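Local structure of D-alanyl transferase DltD (Enterococcus faecium TX0133A04, 6PFX) at residues I12-S20 against D201-E209; L34-S45 against A92-S103. The protein probably transfers D-alanine to lipoteichoic acid at the cell membrane of this Gram-positive bacterium. All blocks are in the same frame, centred on the assembly; numbering follows the deposited sequence.

Interaction 1 of 2, residues I12-S20 against D201-E209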
loop_
_atom_site.group_PDB
_atom_site.type_symbol
_atom_site.label_atom_id
_atom_site.label_comp_id
_atom_site.label_asym_id
_atom_site.label_seq_id
_atom_site.Cartn_x
_atom_site.Cartn_y
_atom_site.Cartn_z
ATOM N N ILE A 12 14.196 -13.371 9.002
ATOM C CA ILE A 12 12.831 -13.013 8.641
ATOM C C ILE A 12 12.403 -11.757 9.390
ATOM O O ILE A 12 11.789 -10.851 8.814
ATOM C CB ILE A 12 11.877 -14.194 8.893
ATOM C CG1 ILE A 12 12.320 -15.425 8.091
ATOM C CG2 ILE A 12 10.455 -13.787 8.534
ATOM C CD1 ILE A 12 12.355 -15.209 6.592
ATOM N N ARG A 13 12.724 -11.683 10.685
ATOM C CA ARG A 13 12.380 -10.504 11.476
ATOM C C ARG A 13 13.016 -9.255 10.886
ATOM O O ARG A 13 12.356 -8.219 10.733
ATOM C CB ARG A 13 12.836 -10.721 12.919
ATOM C CG ARG A 13 12.519 -9.595 13.873
ATOM C CD ARG A 13 12.729 -10.053 15.317
ATOM N NE ARG A 13 12.634 -8.950 16.269
ATOM C CZ ARG A 13 13.673 -8.370 16.870
ATOM N NH1 ARG A 13 14.913 -8.781 16.634
ATOM N NH2 ARG A 13 13.466 -7.373 17.720
ATOM N N ARG A 14 14.301 -9.333 10.538
ATOM C CA ARG A 14 14.948 -8.209 9.873
ATOM C C ARG A 14 14.229 -7.863 8.573
ATOM O O ARG A 14 13.962 -6.688 8.290
ATOM C CB ARG A 14 16.419 -8.537 9.612
ATOM C CG ARG A 14 17.287 -8.544 10.864
ATOM C CD ARG A 14 18.553 -9.375 10.660
ATOM N NE ARG A 14 19.322 -8.939 9.498
ATOM C CZ ARG A 14 20.126 -9.728 8.788
ATOM N NH1 ARG A 14 20.269 -11.009 9.110
ATOM N NH2 ARG A 14 20.783 -9.235 7.748
ATOM N N ALA A 15 13.898 -8.882 7.773
ATOM C CA ALA A 15 13.223 -8.651 6.503
ATOM C C ALA A 15 11.877 -7.965 6.693
ATOM O O ALA A 15 11.468 -7.144 5.857
ATOM C CB ALA A 15 13.016 -9.982 5.774
ATOM N N SER A 16 11.165 -8.304 7.780
ATOM C CA SER A 16 9.800 -7.829 7.987
ATOM C C SER A 16 9.721 -6.312 8.097
ATOM O O SER A 16 8.640 -5.750 7.904
ATOM C CB SER A 16 9.173 -8.470 9.238
ATOM O OG SER A 16 9.730 -7.967 10.441
ATOM N N SER A 17 10.833 -5.642 8.389
ATOM C CA SER A 17 10.854 -4.191 8.496
ATOM C C SER A 17 11.815 -3.538 7.517
ATOM O O SER A 17 11.964 -2.311 7.547
ATOM C CB SER A 17 11.214 -3.770 9.926
ATOM O OG SER A 17 12.513 -4.222 10.278
ATOM N N SER A 18 12.440 -4.311 6.626
ATOM C CA SER A 18 13.472 -3.762 5.758
ATOM C C SER A 18 12.907 -2.957 4.594
ATOM O O SER A 18 13.560 -2.018 4.125
ATOM C CB SER A 18 14.313 -4.896 5.169
ATOM O OG SER A 18 13.529 -5.695 4.292
ATOM N N MET A 19 11.724 -3.326 4.096
ATOM C CA MET A 19 11.197 -2.769 2.847
ATOM C C MET A 19 12.203 -2.936 1.705
ATOM O O MET A 19 12.208 -2.181 0.734
ATOM C CB MET A 19 10.734 -1.319 3.043
ATOM C CG MET A 19 9.553 -1.199 4.019
ATOM S SD MET A 19 9.181 0.444 4.652
ATOM C CE MET A 19 9.033 1.392 3.138
ATOM N N SER A 20 13.052 -3.957 1.806
ATOM C CA SER A 20 14.065 -4.198 0.787
ATOM C C SER A 20 13.410 -4.544 -0.542
ATOM O O SER A 20 12.540 -5.416 -0.612
ATOM C CB SER A 20 14.963 -5.354 1.230
ATOM O OG SER A 20 15.422 -6.100 0.115
ATOM N N ASP A 201 18.188 -3.114 7.776
ATOM C CA ASP A 201 17.857 -3.467 9.150
ATOM C C ASP A 201 17.335 -2.270 9.944
ATOM O O ASP A 201 18.100 -1.384 10.331
ATOM C CB ASP A 201 19.084 -4.050 9.859
ATOM C CG ASP A 201 18.754 -4.623 11.222
ATOM O OD1 ASP A 201 17.552 -4.787 11.525
ATOM O OD2 ASP A 201 19.699 -4.906 11.989
ATOM N N ARG A 202 16.028 -2.262 10.201
ATOM C CA ARG A 202 15.403 -1.224 11.005
ATOM C C ARG A 202 15.058 -1.690 12.414
ATOM O O ARG A 202 14.430 -0.937 13.163
ATOM C CB ARG A 202 14.146 -0.699 10.311
ATOM C CG ARG A 202 14.430 -0.014 9.002
ATOM C CD ARG A 202 13.263 0.849 8.579
ATOM N NE ARG A 202 13.576 1.617 7.379
ATOM C CZ ARG A 202 13.525 1.124 6.147
ATOM N NH1 ARG A 202 13.177 -0.139 5.955
ATOM N NH2 ARG A 202 13.822 1.890 5.107
ATOM N N GLN A 203 15.461 -2.905 12.799
ATOM C CA GLN A 203 15.076 -3.421 14.110
ATOM C C GLN A 203 15.698 -2.619 15.245
ATOM O O GLN A 203 15.085 -2.480 16.310
ATOM C CB GLN A 203 15.457 -4.896 14.239
ATOM C CG GLN A 203 14.716 -5.817 13.276
ATOM C CD GLN A 203 13.199 -5.791 13.456
ATOM O OE1 GLN A 203 12.442 -5.764 12.476
ATOM N NE2 GLN A 203 12.752 -5.812 14.711
ATOM N N GLN A 204 16.909 -2.097 15.057
ATOM C CA GLN A 204 17.524 -1.321 16.126
ATOM C C GLN A 204 16.787 -0.003 16.324
ATOM O O GLN A 204 16.635 0.466 17.458
ATOM C CB GLN A 204 19.006 -1.089 15.842
ATOM C CG GLN A 204 19.734 -0.363 16.970
ATOM C CD GLN A 204 19.660 -1.110 18.296
ATOM O OE1 GLN A 204 19.754 -2.338 18.334
ATOM N NE2 GLN A 204 19.476 -0.370 19.386
ATOM N N LYS A 205 16.305 0.604 15.237
ATOM C CA LYS A 205 15.522 1.824 15.375
ATOM C C LYS A 205 14.174 1.540 16.034
ATOM O O LYS A 205 13.724 2.303 16.895
ATOM C CB LYS A 205 15.327 2.490 14.016
ATOM C CG LYS A 205 14.723 3.869 14.152
ATOM C CD LYS A 205 14.607 4.595 12.839
ATOM C CE LYS A 205 13.949 5.954 13.049
ATOM N NZ LYS A 205 13.570 6.603 11.762
ATOM N N ILE A 206 13.521 0.445 15.643
ATOM C CA ILE A 206 12.276 0.034 16.288
ATOM C C ILE A 206 12.488 -0.160 17.786
ATOM O O ILE A 206 11.678 0.292 18.605
ATOM C CB ILE A 206 11.724 -1.232 15.602
ATOM C CG1 ILE A 206 11.339 -0.895 14.152
ATOM C CG2 ILE A 206 10.535 -1.805 16.352
ATOM C CD1 ILE A 206 10.936 -2.087 13.274
ATOM N N ASP A 207 13.576 -0.837 18.172
ATOM C CA ASP A 207 13.854 -1.033 19.593
ATOM C C ASP A 207 14.096 0.298 20.299
ATOM O O ASP A 207 13.593 0.528 21.406
ATOM C CB ASP A 207 15.079 -1.933 19.778
ATOM C CG ASP A 207 14.868 -3.340 19.247
ATOM O OD1 ASP A 207 13.770 -3.632 18.730
ATOM O OD2 ASP A 207 15.806 -4.159 19.347
ATOM N N HIS A 208 14.888 1.179 19.683
ATOM C CA HIS A 208 15.153 2.486 20.273
ATOM C C HIS A 208 13.859 3.255 20.517
ATOM O O HIS A 208 13.605 3.729 21.630
ATOM C CB HIS A 208 16.085 3.279 19.356
ATOM C CG HIS A 208 16.410 4.649 19.864
ATOM N ND1 HIS A 208 16.317 5.777 19.079
ATOM C CD2 HIS A 208 16.814 5.073 21.084
ATOM C CE1 HIS A 208 16.659 6.837 19.791
ATOM N NE2 HIS A 208 16.963 6.437 21.012
ATOM N N GLU A 209 13.026 3.393 19.483
ATOM C CA GLU A 209 11.787 4.144 19.639
ATOM C C GLU A 209 10.878 3.513 20.686
ATOM O O GLU A 209 10.138 4.225 21.372
ATOM C CB GLU A 209 11.078 4.270 18.287
ATOM C CG GLU A 209 11.906 4.958 17.195
ATOM C CD GLU A 209 12.180 6.427 17.470
ATOM O OE1 GLU A 209 11.509 7.016 18.340
ATOM O OE2 GLU A 209 13.073 6.998 16.807
HETATM O O HOH W 1 14.803 -4.375 9.381
#

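Interaction 2 of 2, residues L34-S45 against A92-S103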
loop_
_atom_site.group_PDB
_atom_site.type_symbol
_atom_site.label_atom_id
_atom_site.label_comp_id
_atom_site.label_asym_id
_atom_site.label_seq_id
_atom_site.Cartn_x
_atom_site.Cartn_y
_atom_site.Cartn_z
ATOM N N LEU A 34 4.764 -14.736 5.431
ATOM C CA LEU A 34 3.308 -14.647 5.397
ATOM C C LEU A 34 2.654 -15.962 5.807
ATOM O O LEU A 34 1.544 -15.952 6.354
ATOM C CB LEU A 34 2.844 -14.205 4.007
ATOM C CG LEU A 34 3.183 -12.750 3.679
ATOM C CD1 LEU A 34 2.945 -12.426 2.215
ATOM C CD2 LEU A 34 2.379 -11.798 4.563
ATOM N N SER A 35 3.335 -17.096 5.593
ATOM C CA SER A 35 2.786 -18.376 6.029
ATOM C C SER A 35 2.722 -18.511 7.545
ATOM O O SER A 35 1.987 -19.374 8.038
ATOM C CB SER A 35 3.564 -19.557 5.429
ATOM O OG SER A 35 4.743 -19.882 6.155
ATOM N N GLU A 36 3.458 -17.683 8.287
ATOM C CA GLU A 36 3.437 -17.730 9.741
ATOM C C GLU A 36 2.303 -16.870 10.278
ATOM O O GLU A 36 2.047 -15.765 9.779
ATOM C CB GLU A 36 4.758 -17.236 10.330
ATOM C CG GLU A 36 5.982 -17.982 9.847
ATOM C CD GLU A 36 7.268 -17.499 10.503
ATOM O OE1 GLU A 36 7.204 -16.794 11.535
ATOM O OE2 GLU A 36 8.353 -17.831 9.984
ATOM N N LYS A 37 1.637 -17.383 11.314
ATOM C CA LYS A 37 0.494 -16.695 11.900
ATOM C C LYS A 37 0.870 -15.312 12.399
ATOM O O LYS A 37 0.055 -14.384 12.336
ATOM C CB LYS A 37 -0.035 -17.516 13.077
ATOM C CG LYS A 37 -1.295 -16.991 13.734
ATOM C CD LYS A 37 -1.600 -17.815 14.991
ATOM C CE LYS A 37 -2.894 -17.391 15.677
ATOM N NZ LYS A 37 -4.086 -18.110 15.142
ATOM N N GLN A 38 2.111 -15.148 12.866
ATOM C CA GLN A 38 2.474 -13.925 13.570
ATOM C C GLN A 38 2.643 -12.744 12.625
ATOM O O GLN A 38 2.495 -11.597 13.053
ATOM C CB GLN A 38 3.758 -14.120 14.371
ATOM C CG GLN A 38 4.985 -14.372 13.516
ATOM C CD GLN A 38 6.271 -14.424 14.320
ATOM O OE1 GLN A 38 6.421 -13.727 15.323
ATOM N NE2 GLN A 38 7.213 -15.246 13.871
ATOM N N TYR A 39 2.978 -12.989 11.360
ATOM C CA TYR A 39 3.278 -11.905 10.429
ATOM C C TYR A 39 2.021 -11.452 9.700
ATOM O O TYR A 39 1.388 -12.235 8.981
ATOM C CB TYR A 39 4.373 -12.304 9.440
ATOM C CG TYR A 39 5.723 -12.275 10.084
ATOM C CD1 TYR A 39 6.311 -11.072 10.440
ATOM C CD2 TYR A 39 6.404 -13.446 10.356
ATOM C CE1 TYR A 39 7.534 -11.037 11.052
ATOM C CE2 TYR A 39 7.629 -13.422 10.959
ATOM C CZ TYR A 39 8.192 -12.216 11.314
ATOM O OH TYR A 39 9.420 -12.182 11.926
ATOM N N ILE A 40 1.677 -10.182 9.878
ATOM C CA ILE A 40 0.504 -9.568 9.269
ATOM C C ILE A 40 0.992 -8.597 8.191
ATOM O O ILE A 40 1.747 -7.666 8.503
ATOM C CB ILE A 40 -0.366 -8.844 10.317
ATOM C CG1 ILE A 40 -0.929 -9.834 11.352
ATOM C CG2 ILE A 40 -1.459 -8.008 9.621
ATOM C CD1 ILE A 40 -1.773 -10.992 10.776
ATOM N N PRO A 41 0.604 -8.775 6.927
ATOM C CA PRO A 41 1.115 -7.861 5.894
ATOM C C PRO A 41 0.500 -6.474 6.036
ATOM O O PRO A 41 -0.706 -6.335 6.264
ATOM C CB PRO A 41 0.709 -8.540 4.578
ATOM C CG PRO A 41 -0.523 -9.324 4.941
ATOM C CD PRO A 41 -0.276 -9.821 6.356
ATOM N N PHE A 42 1.364 -5.454 5.977
ATOM C CA PHE A 42 0.977 -4.046 5.921
ATOM C C PHE A 42 1.401 -3.529 4.546
ATOM O O PHE A 42 2.600 -3.417 4.257
ATOM C CB PHE A 42 1.674 -3.224 7.003
ATOM C CG PHE A 42 1.036 -3.288 8.373
ATOM C CD1 PHE A 42 0.864 -4.491 9.043
ATOM C CD2 PHE A 42 0.652 -2.110 9.005
ATOM C CE1 PHE A 42 0.294 -4.523 10.316
ATOM C CE2 PHE A 42 0.108 -2.128 10.266
ATOM C CZ PHE A 42 -0.072 -3.334 10.936
ATOM N N PHE A 43 0.419 -3.248 3.698
ATOM C CA PHE A 43 0.641 -2.725 2.361
ATOM C C PHE A 43 0.503 -1.212 2.372
ATOM O O PHE A 43 -0.308 -0.644 3.110
ATOM C CB PHE A 43 -0.373 -3.298 1.363
ATOM C CG PHE A 43 -0.240 -4.778 1.135
ATOM C CD1 PHE A 43 0.653 -5.274 0.196
ATOM C CD2 PHE A 43 -1.012 -5.679 1.853
ATOM C CE1 PHE A 43 0.778 -6.636 -0.007
ATOM C CE2 PHE A 43 -0.878 -7.035 1.656
ATOM C CZ PHE A 43 0.006 -7.512 0.718
ATOM N N GLY A 44 1.279 -0.564 1.514
ATOM C CA GLY A 44 1.230 0.878 1.438
ATOM C C GLY A 44 2.333 1.444 0.573
ATOM O O GLY A 44 2.538 0.985 -0.552
ATOM N N SER A 45 3.036 2.453 1.074
ATOM C CA SER A 45 4.169 3.024 0.347
ATOM C C SER A 45 5.126 3.637 1.364
ATOM O O SER A 45 5.289 3.082 2.454
ATOM C CB SER A 45 3.714 3.988 -0.748
ATOM O OG SER A 45 2.735 4.890 -0.300
ATOM N N ALA A 92 -0.119 -18.515 0.643
ATOM C CA ALA A 92 0.426 -17.997 1.892
ATOM C C ALA A 92 -0.456 -16.893 2.451
ATOM O O ALA A 92 -0.460 -16.654 3.663
ATOM C CB ALA A 92 1.857 -17.504 1.682
ATOM N N MET A 93 -1.219 -16.223 1.592
ATOM C CA MET A 93 -2.093 -15.151 2.032
ATOM C C MET A 93 -3.486 -15.615 2.420
ATOM O O MET A 93 -4.270 -14.806 2.919
ATOM C CB MET A 93 -2.243 -14.109 0.916
ATOM C CG MET A 93 -1.012 -13.310 0.693
ATOM S SD MET A 93 -0.914 -12.006 1.919
ATOM C CE MET A 93 -2.263 -10.916 1.425
ATOM N N LYS A 94 -3.830 -16.877 2.204
ATOM C CA LYS A 94 -5.209 -17.290 2.410
ATOM C C LYS A 94 -5.645 -16.997 3.843
ATOM O O LYS A 94 -4.956 -17.345 4.807
ATOM C CB LYS A 94 -5.348 -18.785 2.110
ATOM C CG LYS A 94 -6.789 -19.293 2.199
ATOM C CD LYS A 94 -6.909 -20.779 1.909
ATOM C CE LYS A 94 -8.359 -21.230 2.015
ATOM N NZ LYS A 94 -8.501 -22.687 1.755
ATOM N N ASN A 95 -6.794 -16.343 3.978
ATOM C CA ASN A 95 -7.474 -16.123 5.245
ATOM C C ASN A 95 -6.744 -15.166 6.182
ATOM O O ASN A 95 -7.196 -14.974 7.311
ATOM C CB ASN A 95 -7.733 -17.436 6.005
ATOM C CG ASN A 95 -8.673 -18.359 5.274
ATOM O OD1 ASN A 95 -8.414 -19.554 5.148
ATOM N ND2 ASN A 95 -9.787 -17.817 4.813
ATOM N N LYS A 96 -5.646 -14.554 5.766
ATOM C CA LYS A 96 -4.955 -13.647 6.668
ATOM C C LYS A 96 -5.688 -12.316 6.825
ATOM O O LYS A 96 -6.390 -11.834 5.929
ATOM C CB LYS A 96 -3.531 -13.391 6.172
ATOM C CG LYS A 96 -2.631 -14.627 6.245
ATOM C CD LYS A 96 -1.181 -14.311 5.920
ATOM C CE LYS A 96 -0.480 -13.610 7.075
ATOM N NZ LYS A 96 -0.005 -14.469 8.204
ATOM N N LYS A 97 -5.508 -11.718 7.993
ATOM C CA LYS A 97 -5.804 -10.303 8.149
ATOM C C LYS A 97 -4.740 -9.456 7.462
ATOM O O LYS A 97 -3.559 -9.816 7.408
ATOM C CB LYS A 97 -5.903 -9.953 9.632
ATOM C CG LYS A 97 -7.151 -10.539 10.296
ATOM C CD LYS A 97 -7.230 -10.090 11.735
ATOM C CE LYS A 97 -8.462 -10.602 12.425
ATOM N NZ LYS A 97 -8.404 -12.082 12.510
ATOM N N VAL A 98 -5.190 -8.310 6.933
ATOM C CA VAL A 98 -4.385 -7.401 6.121
ATOM C C VAL A 98 -4.663 -5.965 6.547
ATOM O O VAL A 98 -5.811 -5.597 6.815
ATOM C CB VAL A 98 -4.734 -7.557 4.625
ATOM C CG1 VAL A 98 -3.916 -6.600 3.771
ATOM C CG2 VAL A 98 -4.546 -9.011 4.180
ATOM N N VAL A 99 -3.618 -5.147 6.590
ATOM C CA VAL A 99 -3.745 -3.702 6.735
ATOM C C VAL A 99 -3.221 -3.094 5.449
ATOM O O VAL A 99 -2.133 -3.452 4.987
ATOM C CB VAL A 99 -2.951 -3.183 7.943
ATOM C CG1 VAL A 99 -3.065 -1.662 8.110
ATOM C CG2 VAL A 99 -3.439 -3.821 9.199
ATOM N N PHE A 100 -3.996 -2.192 4.862
ATOM C CA PHE A 100 -3.652 -1.597 3.576
ATOM C C PHE A 100 -3.837 -0.090 3.680
ATOM O O PHE A 100 -4.953 0.379 3.907
ATOM C CB PHE A 100 -4.547 -2.174 2.468
ATOM C CG PHE A 100 -4.096 -1.852 1.058
ATOM C CD1 PHE A 100 -4.214 -0.577 0.565
ATOM C CD2 PHE A 100 -3.561 -2.838 0.222
ATOM C CE1 PHE A 100 -3.812 -0.283 -0.733
ATOM C CE2 PHE A 100 -3.150 -2.540 -1.073
ATOM C CZ PHE A 100 -3.278 -1.269 -1.544
ATOM N N ILE A 101 -2.767 0.668 3.449
ATOM C CA ILE A 101 -2.820 2.130 3.474
ATOM C C ILE A 101 -2.994 2.622 2.040
ATOM O O ILE A 101 -2.115 2.397 1.200
ATOM C CB ILE A 101 -1.543 2.722 4.090
ATOM C CG1 ILE A 101 -1.105 2.004 5.368
ATOM C CG2 ILE A 101 -1.748 4.211 4.355
ATOM C CD1 ILE A 101 -2.057 2.066 6.465
ATOM N N ILE A 102 -4.117 3.294 1.769
ATOM C CA ILE A 102 -4.448 3.818 0.443
ATOM C C ILE A 102 -3.954 5.263 0.368
ATOM O O ILE A 102 -4.508 6.136 1.040
ATOM C CB ILE A 102 -5.967 3.811 0.223
ATOM C CG1 ILE A 102 -6.570 2.423 0.415
ATOM C CG2 ILE A 102 -6.320 4.334 -1.183
ATOM C CD1 ILE A 102 -8.092 2.409 0.369
ATOM N N SER A 103 -2.959 5.548 -0.478
ATOM C CA SER A 103 -2.503 6.934 -0.651
ATOM C C SER A 103 -3.334 7.645 -1.716
ATOM O O SER A 103 -3.350 7.197 -2.866
ATOM C CB SER A 103 -1.036 6.968 -1.065
ATOM O OG SER A 103 -0.196 6.485 -0.039
HETATM O O HOH W 2 -0.761 -17.507 8.353
HETATM O O HOH W 3 -1.887 -14.663 10.294
#

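Interaction 1 of 2, residues I12-S20 against D201-E209
Arg202 sets one nitrogen against two successive carbonyls, Ser17 O and Ser18 O, in the C-terminal part of helix 9-18. Its NH1 donates to Ser17 O at 3.0 Å, in the carbonyl plane and on a lone pair. A weak second bond runs from Arg202 NH1 to Ser18 O at 2.7 Å. Both oxygens lie at the edge of the guanidinium, near its plane, and Met19 SD sits over one face. The tight part lies next to this grip. Ser17 CB packs on Ile206 CD1 at 3.8 Å. Gln203 bends at its second torsion (chi2 -60°), which folds the amide in between Ser17 and Arg13. The amide lies over one face of the Arg13 guanidinium, toward its rim, with the two planes 50° apart. A water bridges the segments: it accepts from Arg202 N at 2.6 Å and donates to Arg14 O and Ser17 OG. The contact joins the C-terminal part of one helix to the start of another in a protein of the SGNH hydrolase clan. The two helical segments cross at 81°. Arg202 is the N-cap residue of helix 203-210, and Asp201 OD1 accepts from Gln203 N in an Asx turn. Ser18 OG accepts from Ser20 N in an ST turn. The solvent side is looser. There the exposed Arg14 meets Asp201 through its aliphatic part, CG to OD1 at 3.8 Å, and their charged atoms do not touch. A second loose spot is at Asp207, where OD1 forms a long salt bridge of 3.9 Å with Arg13 NH2. Glu61 adds a weak, long ion pair to Arg13.

Interaction 2 of 2, residues L34-S45 against A92-S103
Phe43 and Val99 help to join strands 39-43 and 97-101, parallel neighbours inside the five-stranded sheet. This parallel sheet with helices packed against it fits the SGNH hydrolase clan. Three backbone bonds hold the pair. Val99 N donates to Pro41 O at 3.2 Å, Phe43 N to Val99 O at 2.9 Å, and Ile101 N to Phe43 O at 2.8 Å.

Aromatic contacts occupy both faces of the sheet. Val99 lies over the centre of the Phe42 ring in a CH-pi contact, with CB 3.8 Å from the centroid and 7° off the ring normal. Helix 351-365 covers this face through Ile361. On the other face, the Phe43 and Phe100 rings are near parallel, at 28°, but slid so far that they barely overlap. Phe43 CB touches Phe100 CD2 instead. Val98 CG1 meets the edge of the Phe43 ring in its plane, 3.6 Å from CD2. Met86 of helix 79-89 packs on both phenylalanines.

Apolar packing continues beside Pro41, where Met93 SD touches both Pro41 CG and Leu34 CD1.

A polar group of contacts centres on Lys96. Its chain curls at chi3 (76°) and chi4, which brings the amine to backbone carbonyls. Leu34 O at 2.8 Å, Tyr39 O at 2.7 Å and two waters surround Lys96 NZ, whose three N-H groups must be shared among the four.

In the fold
Interaction 2 is the core contact and interaction 1 the more peripheral one, with centres about 17 Å apart. Along the chain, 34-45 and 92-103 are nested within the loop closed by 12-20 and 201-209. The two contacts share no helix or strand, yet they touch: the Tyr39 ring packs on Ile12 and Ser16, and its OH packs against Arg13 CA. Strand 68-71 lies between them, bonding to strand 39-43 and touching Ser16 and Met19. Interaction 2 relies on strand bonds and buried aromatics, with a lysine amine held by carbonyls and waters at its more open end. Interaction 1 depends on a guanidinium gripping two carbonyls, a bridging water and Ser17 packing; its ion pairs are long.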